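Side-chain contacts in extracellular solute-binding protein (Bordetella parapertussis, PDB 3PU5), which probably binds a small solute, perhaps a polyamine, outside the cytoplasmic membrane and delivers it to a transporter of the ABC type: residues E266-F271 with G278-K283; A274-A279 with S287-H292; N148-N153 with S313-L318; F189-A194 with D317-R322. All blocks are in the same frame, centred on the assembly; numbering follows the deposited sequence.

Contact 1 (E266-F271 with G278-K283); sequences EAQKAF and GAVNRK
Q268 reaches from its helix to the backbone of A279 and V280. Its CG stands beside the backbone N, and the chain bends about its CB-CG bond (chi2 -78°), which turns the amide toward the loop. OE1 of Q268 then accepts the backbone N-H of V280, with N and OE1 2.8 Å apart. The bond is somewhat bent at hydrogen (143°), and the donor is tilted 27° from the carbonyl plane. The same OE1 lies 3.3 Å from A279 CB. V280 CG2 leans on the amide, 3.9 Å from Q268 CD. N281 crosses Q268 at a slant nearer the helix, its CB 3.9 Å from Q268 CG. The glutamine holds the chain where it doubles back after helix 265-275, in a protein of the periplasmic-binding-protein clan. The other end of the amide is also held: Q268 NE2 donates to Y108 O and A262 O. With both ends bonded, the buried amide is fixed in rotation. N281 ND2 donates a hydrogen bond to L263 O, while its OD1 accepts from K283 N at 2.9 Å in an Asx turn. That acceptor is used on a lone pair, in the carbonyl plane.

Contact 2 (A274-A279 with S287-H292); sequences AMYYGA and SEKLKH
This is a partly buried side-chain contact between Y276, just past the end of helix 265-275, and K289 and L290 in the long loop that leads to helix 305-322. Y276 is the first residue to leave the helix, with a positive phi of 56°. Its side chain crosses those of K289 and L290 at about a right angle, and both reach the ring obliquely. K289 serves the hydroxyl end: its CE is 3.2 Å from Y276 OH, and its CD is 3.3 Å from the same oxygen. The K289 chain starts with CG anti to the backbone N and bends at chi3 (68°), which carries its methylenes past the phenol. L290 serves the inner part of the ring, its CD2 3.8 Å from Y276 CD2. The loop is shaped from within. S287 OG accepts the N-H of K289 at 3.1 Å in an ST turn, and S287 O takes both L290 N and K291 N. E273 of helix 265-275 accepts from S287 N and touches L290. Helix 214-223 also packs here: F218 meets both Y276 and L290, and I219 and D222 meet the tyrosine.

Contact 3 (N148-N153 with S313-L318); sequences NNLSSN and SALLDL
L150, in the loop between strand 145-148 and helix 156-167, meets L315 and L316, neighbours on helix 305-322, the last helix of the chain. The contact between the segments is mainly apolar. The L150 chain leaves with CG anti to the backbone N (chi1 -174°), and its CD2 methyl does most of the touching. It lies 3.6 Å from L315 CG and 3.7 Å from L316 CD2, between the two side chains. CG of L150 adds a second approach to L316 CD2, at 3.8 Å. L315 and L316 start differently: CG is anti to the backbone N in L315 and beside it in L316 (chi1 -67°). This brings the end of L316 nearer to the loop. M312 and W319 of the same helix touch L150, A157 of helix 156-167 touches L150 and L315, and I174 of helix 174-184 touches L315.

Polar atoms play a small part. S151 OG comes within 4.1 Å of L316 CD2 at the exposed margin. Within the loop S152 N bonds to N149 O at 3.2 Å, and N149 also has a backbone bond with F192 of strand 188-192. No hydrogen bond joins the two segments. Their hold on each other thus rests on shape and on burial of leucine methyls, without the directional constraint of a polar bond.

Contact 4 (F189-A194 with D317-R322); sequences FKFFTA and DLWNKR
F191 and W319 meet as an offset edge-to-face pair. The edge of the indole is turned toward the face of the phenyl ring, with the planes 70° apart. The centroid of the F191 ring is 5.3 Å from that of the six-membered ring of W319. The far corner of the indole does the touching: W319 CH2 is 3.8 Å from F191 CD2, and W319 CZ2 is 3.9 Å from that same carbon. F191 CE2 also lies 3.8 Å from W319 CH2. The two side chains run antiparallel and overlap near their ends. The backbones stay far apart, with the F191 and W319 CA atoms 12.0 Å from each other. W319 spans much of that gap because its CG is anti to the backbone N (chi1 179°), which extends the indole from the helix. The pair joins strand 188-192 to helix 305-322, which packs against a two-stranded parallel sheet. Strand 145-148 is the other member of that sheet, and its F147 touches F191. I323, just after the helix, also touches the F191 side chain. L181 of helix 174-184 lies against W319. Farther out, L318 and R322 pack on I178 of helix 174-184. R322 ties the end of helix 305-322 to helix 174-184 through salt bridges to E175 and E182. R322 O also accepts from K185 NZ.

How the contacts relate
The four contacts form two pairs on opposite sides of the chain's centre. Contacts 1 and 2 both use helix 265-275 and share G278 and A279; F271 of one packs on Y277 of the other. Contacts 3 and 4 both use helix 305-322, and W319 CH2 of contact 4 packs on N148 O of contact 3. The pairs do not touch; their closest approach, contact 2 to contact 3, is about 12 Å between nearest atoms. All touching residues of contact 1 are buried, and it relies on an amide bonded to backbone. The other three are partly buried. Contact 2 mixes lysine and leucine round a tyrosine, contact 3 is aliphatic, and contact 4 is aromatic.

Contact 1 (E266-F271 with G278-K283)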
loop_
_atom_site.group_PDB
_atom_site.type_symbol
_atom_site.label_atom_id
_atom_site.label_comp_id
_atom_site.label_asym_id
_atom_site.label_seq_id
_atom_site.Cartn_x
_atom_site.Cartn_y
_atom_site.Cartn_z
ATOM N N GLU A 266 17.492 -3.141 -9.236
ATOM C CA GLU A 266 18.456 -2.674 -8.242
ATOM C C GLU A 266 17.815 -1.717 -7.230
ATOM O O GLU A 266 17.951 -1.888 -6.016
ATOM C CB GLU A 266 19.647 -2.021 -8.948
ATOM C CG GLU A 266 20.569 -1.191 -8.061
ATOM C CD GLU A 266 21.725 -0.592 -8.858
ATOM O OE1 GLU A 266 22.641 -1.350 -9.237
ATOM O OE2 GLU A 266 21.720 0.629 -9.119
ATOM N N ALA A 267 17.097 -0.722 -7.727
ATOM C CA ALA A 267 16.465 0.253 -6.851
ATOM C C ALA A 267 15.286 -0.360 -6.089
ATOM O O ALA A 267 15.080 -0.076 -4.911
ATOM C CB ALA A 267 16.027 1.476 -7.645
ATOM N N GLN A 268 14.511 -1.204 -6.758
ATOM C CA GLN A 268 13.385 -1.850 -6.097
ATOM C C GLN A 268 13.872 -2.663 -4.905
ATOM O O GLN A 268 13.311 -2.585 -3.804
ATOM C CB GLN A 268 12.617 -2.734 -7.072
ATOM C CG GLN A 268 11.689 -1.955 -7.985
ATOM C CD GLN A 268 10.413 -1.534 -7.281
ATOM O OE1 GLN A 268 9.693 -2.373 -6.747
ATOM N NE2 GLN A 268 10.131 -0.231 -7.269
ATOM N N LYS A 269 14.927 -3.444 -5.114
ATOM C CA LYS A 269 15.437 -4.253 -4.022
ATOM C C LYS A 269 15.944 -3.372 -2.886
ATOM O O LYS A 269 15.622 -3.600 -1.718
ATOM C CB LYS A 269 16.552 -5.180 -4.494
ATOM C CG LYS A 269 17.079 -6.106 -3.408
ATOM C CD LYS A 269 18.257 -6.911 -3.938
ATOM C CE LYS A 269 18.429 -8.218 -3.183
ATOM N NZ LYS A 269 18.602 -8.019 -1.736
ATOM N N ALA A 270 16.744 -2.370 -3.227
ATOM C CA ALA A 270 17.378 -1.539 -2.210
ATOM C C ALA A 270 16.335 -0.775 -1.391
ATOM O O ALA A 270 16.387 -0.764 -0.171
ATOM C CB ALA A 270 18.375 -0.576 -2.853
ATOM N N PHE A 271 15.378 -0.155 -2.071
ATOM C CA PHE A 271 14.332 0.604 -1.390
ATOM C C PHE A 271 13.414 -0.315 -0.574
ATOM O O PHE A 271 13.167 -0.060 0.604
ATOM C CB PHE A 271 13.526 1.446 -2.395
ATOM C CG PHE A 271 12.384 2.220 -1.773
ATOM C CD1 PHE A 271 12.630 3.366 -1.022
ATOM C CD2 PHE A 271 11.069 1.795 -1.939
ATOM C CE1 PHE A 271 11.583 4.083 -0.456
ATOM C CE2 PHE A 271 10.017 2.504 -1.379
ATOM C CZ PHE A 271 10.273 3.653 -0.638
ATOM N N GLY A 278 7.136 -4.701 -0.254
ATOM C CA GLY A 278 7.226 -5.598 -1.385
ATOM C C GLY A 278 7.518 -4.836 -2.666
ATOM O O GLY A 278 6.938 -3.778 -2.900
ATOM N N ALA A 279 8.412 -5.383 -3.491
ATOM C CA ALA A 279 8.778 -4.778 -4.770
ATOM C C ALA A 279 7.774 -5.143 -5.847
ATOM O O ALA A 279 7.261 -6.268 -5.874
ATOM C CB ALA A 279 10.159 -5.233 -5.191
ATOM N N VAL A 280 7.507 -4.200 -6.745
ATOM C CA VAL A 280 6.596 -4.446 -7.861
ATOM C C VAL A 280 7.325 -5.019 -9.084
ATOM O O VAL A 280 6.704 -5.359 -10.085
ATOM C CB VAL A 280 5.832 -3.169 -8.262
ATOM C CG1 VAL A 280 5.007 -2.651 -7.079
ATOM C CG2 VAL A 280 6.808 -2.098 -8.749
ATOM N N ASN A 281 8.647 -5.117 -8.999
ATOM C CA ASN A 281 9.442 -5.747 -10.049
ATOM C C ASN A 281 9.605 -7.235 -9.701
ATOM O O ASN A 281 10.152 -7.569 -8.651
ATOM C CB ASN A 281 10.796 -5.044 -10.162
ATOM C CG ASN A 281 11.593 -5.478 -11.391
ATOM O OD1 ASN A 281 11.671 -6.662 -11.714
ATOM N ND2 ASN A 281 12.206 -4.516 -12.065
ATOM N N ARG A 282 9.097 -8.120 -10.557
ATOM C CA ARG A 282 9.116 -9.546 -10.269
ATOM C C ARG A 282 10.524 -10.150 -10.236
ATOM O O ARG A 282 10.694 -11.283 -9.787
ATOM C CB ARG A 282 8.246 -10.317 -11.271
ATOM C CG ARG A 282 8.842 -10.382 -12.662
ATOM C CD ARG A 282 8.117 -11.406 -13.540
ATOM N NE ARG A 282 6.686 -11.141 -13.675
ATOM C CZ ARG A 282 6.165 -10.289 -14.552
ATOM N NH1 ARG A 282 6.962 -9.619 -15.376
ATOM N NH2 ARG A 282 4.846 -10.115 -14.608
ATOM N N LYS A 283 11.518 -9.411 -10.721
ATOM C CA LYS A 283 12.891 -9.915 -10.767
ATOM C C LYS A 283 13.570 -9.861 -9.400
ATOM O O LYS A 283 14.561 -10.558 -9.162
ATOM C CB LYS A 283 13.727 -9.100 -11.737
ATOM C CG LYS A 283 13.516 -9.389 -13.210
ATOM C CD LYS A 283 14.584 -8.636 -13.983
ATOM C CE LYS A 283 14.760 -9.151 -15.399
ATOM N NZ LYS A 283 16.173 -8.925 -15.836
#

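Contact 2 (A274-A279 with S287-H292)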
loop_
_atom_site.group_PDB
_atom_site.type_symbol
_atom_site.label_atom_id
_atom_site.label_comp_id
_atom_site.label_asym_id
_atom_site.label_seq_id
_atom_site.Cartn_x
_atom_site.Cartn_y
_atom_site.Cartn_z
ATOM N N ALA A 274 14.958 -1.884 2.578
ATOM C CA ALA A 274 15.158 -0.868 3.609
ATOM C C ALA A 274 13.847 -0.535 4.334
ATOM O O ALA A 274 13.831 -0.310 5.547
ATOM C CB ALA A 274 15.761 0.391 2.985
HETATM N N MSE A 275 12.748 -0.515 3.583
HETATM C CA MSE A 275 11.449 -0.118 4.127
HETATM C C MSE A 275 10.582 -1.289 4.580
HETATM O O MSE A 275 9.497 -1.068 5.109
HETATM C CB MSE A 275 10.663 0.695 3.097
HETATM C CG MSE A 275 11.302 2.011 2.751
HETATM SE SE MSE A 275 11.275 3.240 4.280
HETATM C CE MSE A 275 9.331 3.469 4.477
ATOM N N TYR A 276 11.047 -2.523 4.379
ATOM C CA TYR A 276 10.195 -3.704 4.591
ATOM C C TYR A 276 8.911 -3.631 3.751
ATOM O O TYR A 276 7.804 -3.886 4.245
ATOM C CB TYR A 276 9.850 -3.914 6.073
ATOM C CG TYR A 276 11.029 -4.312 6.942
ATOM C CD1 TYR A 276 12.100 -3.447 7.131
ATOM C CD2 TYR A 276 11.053 -5.530 7.601
ATOM C CE1 TYR A 276 13.172 -3.798 7.931
ATOM C CE2 TYR A 276 12.119 -5.895 8.397
ATOM C CZ TYR A 276 13.173 -5.028 8.561
ATOM O OH TYR A 276 14.237 -5.379 9.360
ATOM N N TYR A 277 9.081 -3.279 2.479
ATOM C CA TYR A 277 8.000 -3.273 1.500
ATOM C C TYR A 277 8.199 -4.401 0.495
ATOM O O TYR A 277 9.296 -4.967 0.382
ATOM C CB TYR A 277 7.991 -1.969 0.703
ATOM C CG TYR A 277 7.566 -0.723 1.450
ATOM C CD1 TYR A 277 6.770 -0.789 2.592
ATOM C CD2 TYR A 277 7.937 0.529 0.988
ATOM C CE1 TYR A 277 6.374 0.368 3.256
ATOM C CE2 TYR A 277 7.550 1.683 1.642
ATOM C CZ TYR A 277 6.768 1.600 2.767
ATOM O OH TYR A 277 6.389 2.766 3.397
ATOM N N GLY A 278 7.136 -4.701 -0.254
ATOM C CA GLY A 278 7.226 -5.598 -1.385
ATOM C C GLY A 278 7.518 -4.836 -2.666
ATOM O O GLY A 278 6.938 -3.778 -2.900
ATOM N N ALA A 279 8.412 -5.383 -3.491
ATOM C CA ALA A 279 8.778 -4.778 -4.770
ATOM C C ALA A 279 7.774 -5.143 -5.847
ATOM O O ALA A 279 7.261 -6.268 -5.874
ATOM C CB ALA A 279 10.159 -5.233 -5.191
ATOM N N SER A 287 16.688 -10.688 0.503
ATOM C CA SER A 287 17.614 -11.176 1.505
ATOM C C SER A 287 16.882 -12.109 2.451
ATOM O O SER A 287 15.657 -12.259 2.390
ATOM C CB SER A 287 18.155 -10.005 2.322
ATOM O OG SER A 287 17.191 -9.601 3.290
ATOM N N GLU A 288 17.651 -12.698 3.354
ATOM C CA GLU A 288 17.136 -13.621 4.355
ATOM C C GLU A 288 16.152 -12.941 5.298
ATOM O O GLU A 288 15.290 -13.590 5.869
ATOM C CB GLU A 288 18.294 -14.209 5.170
ATOM C CG GLU A 288 19.159 -15.187 4.399
ATOM C CD GLU A 288 18.487 -16.536 4.210
ATOM O OE1 GLU A 288 17.738 -16.970 5.115
ATOM O OE2 GLU A 288 18.716 -17.170 3.156
ATOM N N LYS A 289 16.289 -11.628 5.459
ATOM C CA LYS A 289 15.423 -10.882 6.363
ATOM C C LYS A 289 13.957 -10.903 5.925
ATOM O O LYS A 289 13.057 -10.813 6.761
ATOM C CB LYS A 289 15.916 -9.439 6.509
ATOM C CG LYS A 289 15.476 -8.778 7.789
ATOM C CD LYS A 289 16.410 -7.636 8.177
ATOM C CE LYS A 289 16.302 -6.472 7.197
ATOM N NZ LYS A 289 17.072 -5.268 7.650
ATOM N N LEU A 290 13.716 -11.049 4.624
ATOM C CA LEU A 290 12.360 -10.904 4.092
ATOM C C LEU A 290 11.891 -12.070 3.227
ATOM O O LEU A 290 10.691 -12.305 3.080
ATOM C CB LEU A 290 12.272 -9.604 3.292
ATOM C CG LEU A 290 12.364 -8.362 4.173
ATOM C CD1 LEU A 290 12.666 -7.106 3.352
ATOM C CD2 LEU A 290 11.077 -8.208 4.956
ATOM N N LYS A 291 12.858 -12.772 2.644
ATOM C CA LYS A 291 12.625 -13.857 1.695
ATOM C C LYS A 291 11.544 -14.836 2.154
ATOM O O LYS A 291 10.723 -15.300 1.356
ATOM C CB LYS A 291 13.949 -14.599 1.498
ATOM C CG LYS A 291 13.942 -15.763 0.552
ATOM C CD LYS A 291 15.313 -16.447 0.625
ATOM C CE LYS A 291 15.565 -17.318 -0.594
ATOM N NZ LYS A 291 14.470 -18.308 -0.783
ATOM N N HIS A 292 11.546 -15.143 3.445
ATOM C CA HIS A 292 10.673 -16.183 3.966
ATOM C C HIS A 292 9.310 -15.690 4.462
ATOM O O HIS A 292 8.425 -16.501 4.750
ATOM C CB HIS A 292 11.396 -16.975 5.066
ATOM C CG HIS A 292 12.733 -17.507 4.642
ATOM N ND1 HIS A 292 12.876 -18.457 3.650
ATOM C CD2 HIS A 292 13.986 -17.207 5.059
ATOM C CE1 HIS A 292 14.159 -18.722 3.479
ATOM N NE2 HIS A 292 14.855 -17.980 4.320
#

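Contact 3 (N148-N153 with S313-L318)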
loop_
_atom_site.group_PDB
_atom_site.type_symbol
_atom_site.label_atom_id
_atom_site.label_comp_id
_atom_site.label_asym_id
_atom_site.label_seq_id
_atom_site.Cartn_x
_atom_site.Cartn_y
_atom_site.Cartn_z
ATOM N N ASN A 148 -9.523 -2.260 11.686
ATOM C CA ASN A 148 -9.330 -0.931 11.091
ATOM C C ASN A 148 -10.579 -0.048 11.205
ATOM O O ASN A 148 -11.668 -0.457 10.789
ATOM C CB ASN A 148 -8.999 -1.044 9.589
ATOM C CG ASN A 148 -7.958 -2.110 9.272
ATOM O OD1 ASN A 148 -6.988 -1.844 8.550
ATOM N ND2 ASN A 148 -8.173 -3.327 9.764
ATOM N N ASN A 149 -10.433 1.160 11.737
ATOM C CA ASN A 149 -11.544 2.107 11.695
ATOM C C ASN A 149 -11.762 2.610 10.277
ATOM O O ASN A 149 -10.834 3.150 9.673
ATOM C CB ASN A 149 -11.307 3.297 12.620
ATOM C CG ASN A 149 -12.518 4.216 12.692
ATOM O OD1 ASN A 149 -12.402 5.430 12.582
ATOM N ND2 ASN A 149 -13.688 3.626 12.856
ATOM N N LEU A 150 -12.972 2.439 9.744
ATOM C CA LEU A 150 -13.251 2.845 8.359
ATOM C C LEU A 150 -12.894 4.313 8.072
ATOM O O LEU A 150 -12.266 4.625 7.059
ATOM C CB LEU A 150 -14.705 2.552 7.960
ATOM C CG LEU A 150 -14.983 2.817 6.475
ATOM C CD1 LEU A 150 -13.949 2.101 5.623
ATOM C CD2 LEU A 150 -16.394 2.422 6.052
ATOM N N SER A 151 -13.265 5.208 8.980
ATOM C CA SER A 151 -13.066 6.644 8.776
ATOM C C SER A 151 -11.634 7.147 8.945
ATOM O O SER A 151 -11.397 8.349 8.848
ATOM C CB SER A 151 -13.955 7.434 9.742
ATOM O OG SER A 151 -15.304 7.038 9.602
ATOM N N SER A 152 -10.679 6.261 9.202
ATOM C CA SER A 152 -9.357 6.731 9.598
ATOM C C SER A 152 -8.266 6.632 8.529
ATOM O O SER A 152 -7.097 6.893 8.803
ATOM C CB SER A 152 -8.915 6.035 10.887
ATOM O OG SER A 152 -9.752 6.412 11.967
ATOM N N ASN A 153 -8.650 6.270 7.313
ATOM C CA ASN A 153 -7.684 6.100 6.233
ATOM C C ASN A 153 -6.534 5.164 6.628
ATOM O O ASN A 153 -5.349 5.479 6.421
ATOM C CB ASN A 153 -7.132 7.456 5.751
ATOM C CG ASN A 153 -6.257 7.318 4.508
ATOM O OD1 ASN A 153 -6.715 6.861 3.454
ATOM N ND2 ASN A 153 -4.983 7.699 4.634
ATOM N N SER A 313 -18.857 6.382 0.051
ATOM C CA SER A 313 -20.019 7.012 0.688
ATOM C C SER A 313 -21.035 5.995 1.205
ATOM O O SER A 313 -21.400 6.019 2.373
ATOM C CB SER A 313 -20.694 8.000 -0.270
ATOM O OG SER A 313 -19.756 8.970 -0.699
ATOM N N ALA A 314 -21.485 5.102 0.335
ATOM C CA ALA A 314 -22.423 4.061 0.739
ATOM C C ALA A 314 -21.844 3.168 1.835
ATOM O O ALA A 314 -22.539 2.814 2.785
ATOM C CB ALA A 314 -22.844 3.228 -0.453
ATOM N N LEU A 315 -20.580 2.787 1.693
ATOM C CA LEU A 315 -19.916 1.950 2.696
ATOM C C LEU A 315 -19.934 2.622 4.069
ATOM O O LEU A 315 -20.260 1.993 5.077
ATOM C CB LEU A 315 -18.473 1.642 2.268
ATOM C CG LEU A 315 -17.660 0.659 3.120
ATOM C CD1 LEU A 315 -18.382 -0.685 3.282
ATOM C CD2 LEU A 315 -16.262 0.464 2.526
ATOM N N LEU A 316 -19.580 3.901 4.102
ATOM C CA LEU A 316 -19.598 4.689 5.334
ATOM C C LEU A 316 -20.990 4.723 5.959
ATOM O O LEU A 316 -21.142 4.572 7.171
ATOM C CB LEU A 316 -19.133 6.119 5.051
ATOM C CG LEU A 316 -17.671 6.275 4.652
ATOM C CD1 LEU A 316 -17.442 7.606 3.962
ATOM C CD2 LEU A 316 -16.775 6.134 5.876
ATOM N N ASP A 317 -21.998 4.939 5.116
ATOM C CA ASP A 317 -23.395 4.945 5.545
ATOM C C ASP A 317 -23.765 3.630 6.237
ATOM O O ASP A 317 -24.286 3.632 7.352
ATOM C CB ASP A 317 -24.324 5.171 4.348
ATOM C CG ASP A 317 -24.359 6.626 3.897
ATOM O OD1 ASP A 317 -23.877 7.505 4.650
ATOM O OD2 ASP A 317 -24.883 6.896 2.790
ATOM N N LEU A 318 -23.497 2.512 5.567
ATOM C CA LEU A 318 -23.763 1.184 6.128
ATOM C C LEU A 318 -23.006 0.976 7.433
ATOM O O LEU A 318 -23.546 0.423 8.398
ATOM C CB LEU A 318 -23.366 0.092 5.138
ATOM C CG LEU A 318 -24.375 -0.293 4.061
ATOM C CD1 LEU A 318 -23.879 -1.520 3.331
ATOM C CD2 LEU A 318 -25.745 -0.558 4.678
#

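Contact 4 (F189-A194 with D317-R322)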
loop_
_atom_site.group_PDB
_atom_site.type_symbol
_atom_site.label_atom_id
_atom_site.label_comp_id
_atom_site.label_asym_id
_atom_site.label_seq_id
_atom_site.Cartn_x
_atom_site.Cartn_y
_atom_site.Cartn_z
ATOM N N PHE A 189 -12.687 -4.882 20.519
ATOM C CA PHE A 189 -12.555 -3.932 21.611
ATOM C C PHE A 189 -12.070 -2.557 21.124
ATOM O O PHE A 189 -12.166 -1.563 21.847
ATOM C CB PHE A 189 -11.617 -4.477 22.704
ATOM C CG PHE A 189 -10.164 -4.467 22.324
ATOM C CD1 PHE A 189 -9.604 -5.542 21.659
ATOM C CD2 PHE A 189 -9.354 -3.388 22.640
ATOM C CE1 PHE A 189 -8.274 -5.542 21.307
ATOM C CE2 PHE A 189 -8.017 -3.383 22.291
ATOM C CZ PHE A 189 -7.474 -4.463 21.621
ATOM N N LYS A 190 -11.551 -2.500 19.899
ATOM C CA LYS A 190 -11.005 -1.248 19.393
ATOM C C LYS A 190 -11.011 -1.200 17.873
ATOM O O LYS A 190 -10.542 -2.126 17.205
ATOM C CB LYS A 190 -9.584 -1.040 19.922
ATOM C CG LYS A 190 -8.888 0.210 19.395
ATOM C CD LYS A 190 -9.572 1.481 19.888
ATOM C CE LYS A 190 -8.662 2.683 19.700
ATOM N NZ LYS A 190 -9.363 3.984 19.936
ATOM N N PHE A 191 -11.573 -0.123 17.338
ATOM C CA PHE A 191 -11.435 0.189 15.929
ATOM C C PHE A 191 -10.318 1.217 15.831
ATOM O O PHE A 191 -10.497 2.385 16.187
ATOM C CB PHE A 191 -12.749 0.725 15.360
ATOM C CG PHE A 191 -13.806 -0.332 15.197
ATOM C CD1 PHE A 191 -14.821 -0.474 16.133
ATOM C CD2 PHE A 191 -13.778 -1.199 14.111
ATOM C CE1 PHE A 191 -15.796 -1.461 15.982
ATOM C CE2 PHE A 191 -14.738 -2.176 13.956
ATOM C CZ PHE A 191 -15.754 -2.310 14.893
ATOM N N PHE A 192 -9.153 0.776 15.373
ATOM C CA PHE A 192 -7.954 1.586 15.490
ATOM C C PHE A 192 -7.842 2.645 14.399
ATOM O O PHE A 192 -8.390 2.495 13.311
ATOM C CB PHE A 192 -6.695 0.709 15.562
ATOM C CG PHE A 192 -6.397 -0.052 14.295
ATOM C CD1 PHE A 192 -5.686 0.542 13.269
ATOM C CD2 PHE A 192 -6.801 -1.376 14.147
ATOM C CE1 PHE A 192 -5.397 -0.163 12.103
ATOM C CE2 PHE A 192 -6.515 -2.079 12.996
ATOM C CZ PHE A 192 -5.815 -1.475 11.971
ATOM N N THR A 193 -7.111 3.711 14.704
ATOM C CA THR A 193 -7.110 4.895 13.868
ATOM C C THR A 193 -5.731 5.256 13.314
ATOM O O THR A 193 -5.599 6.235 12.594
ATOM C CB THR A 193 -7.635 6.114 14.652
ATOM O OG1 THR A 193 -6.804 6.320 15.796
ATOM C CG2 THR A 193 -9.068 5.901 15.105
ATOM N N ALA A 194 -4.701 4.488 13.655
ATOM C CA ALA A 194 -3.369 4.759 13.116
ATOM C C ALA A 194 -2.642 3.485 12.672
ATOM O O ALA A 194 -2.890 2.400 13.202
ATOM C CB ALA A 194 -2.529 5.525 14.122
ATOM N N ASP A 317 -21.998 4.939 5.116
ATOM C CA ASP A 317 -23.395 4.945 5.545
ATOM C C ASP A 317 -23.765 3.630 6.237
ATOM O O ASP A 317 -24.286 3.632 7.352
ATOM C CB ASP A 317 -24.324 5.171 4.348
ATOM C CG ASP A 317 -24.359 6.626 3.897
ATOM O OD1 ASP A 317 -23.877 7.505 4.650
ATOM O OD2 ASP A 317 -24.883 6.896 2.790
ATOM N N LEU A 318 -23.497 2.512 5.567
ATOM C CA LEU A 318 -23.763 1.184 6.128
ATOM C C LEU A 318 -23.006 0.976 7.433
ATOM O O LEU A 318 -23.546 0.423 8.398
ATOM C CB LEU A 318 -23.366 0.092 5.138
ATOM C CG LEU A 318 -24.375 -0.293 4.061
ATOM C CD1 LEU A 318 -23.879 -1.520 3.331
ATOM C CD2 LEU A 318 -25.745 -0.558 4.678
ATOM N N TRP A 319 -21.751 1.414 7.451
ATOM C CA TRP A 319 -20.928 1.350 8.654
ATOM C C TRP A 319 -21.621 2.103 9.789
ATOM O O TRP A 319 -21.881 1.538 10.847
ATOM C CB TRP A 319 -19.534 1.924 8.374
ATOM C CG TRP A 319 -18.572 1.954 9.542
ATOM C CD1 TRP A 319 -18.581 2.834 10.588
ATOM C CD2 TRP A 319 -17.433 1.101 9.750
ATOM N NE1 TRP A 319 -17.539 2.570 11.442
ATOM C CE2 TRP A 319 -16.817 1.512 10.952
ATOM C CE3 TRP A 319 -16.887 0.021 9.049
ATOM C CZ2 TRP A 319 -15.672 0.887 11.463
ATOM C CZ3 TRP A 319 -15.750 -0.598 9.556
ATOM C CH2 TRP A 319 -15.155 -0.162 10.749
ATOM N N ASN A 320 -21.941 3.372 9.563
ATOM C CA ASN A 320 -22.550 4.192 10.609
ATOM C C ASN A 320 -23.873 3.601 11.078
ATOM O O ASN A 320 -24.352 3.904 12.166
ATOM C CB ASN A 320 -22.736 5.633 10.127
ATOM C CG ASN A 320 -21.413 6.350 9.908
ATOM O OD1 ASN A 320 -20.411 6.041 10.556
ATOM N ND2 ASN A 320 -21.404 7.313 8.989
ATOM N N LYS A 321 -24.441 2.725 10.261
ATOM C CA LYS A 321 -25.761 2.183 10.531
ATOM C C LYS A 321 -25.737 0.881 11.337
ATOM O O LYS A 321 -26.515 0.708 12.286
ATOM C CB LYS A 321 -26.488 1.954 9.209
ATOM C CG LYS A 321 -27.981 2.137 9.296
ATOM C CD LYS A 321 -28.490 2.919 8.105
ATOM C CE LYS A 321 -28.250 2.169 6.811
ATOM N NZ LYS A 321 -29.041 2.761 5.687
ATOM N N ARG A 322 -24.816 0.026 10.931
ATOM C CA ARG A 322 -24.617 -1.228 11.509
ATOM C C ARG A 322 -23.363 -1.456 12.367
ATOM O O ARG A 322 -23.345 -2.414 13.045
ATOM C CB ARG A 322 -24.820 -2.264 10.451
ATOM C CG ARG A 322 -26.127 -2.064 9.786
ATOM C CD ARG A 322 -26.127 -2.501 8.411
ATOM N NE ARG A 322 -25.819 -3.900 8.396
ATOM C CZ ARG A 322 -26.343 -4.825 7.605
ATOM N NH1 ARG A 322 -27.244 -4.503 6.690
ATOM N NH2 ARG A 322 -25.931 -6.081 7.722
#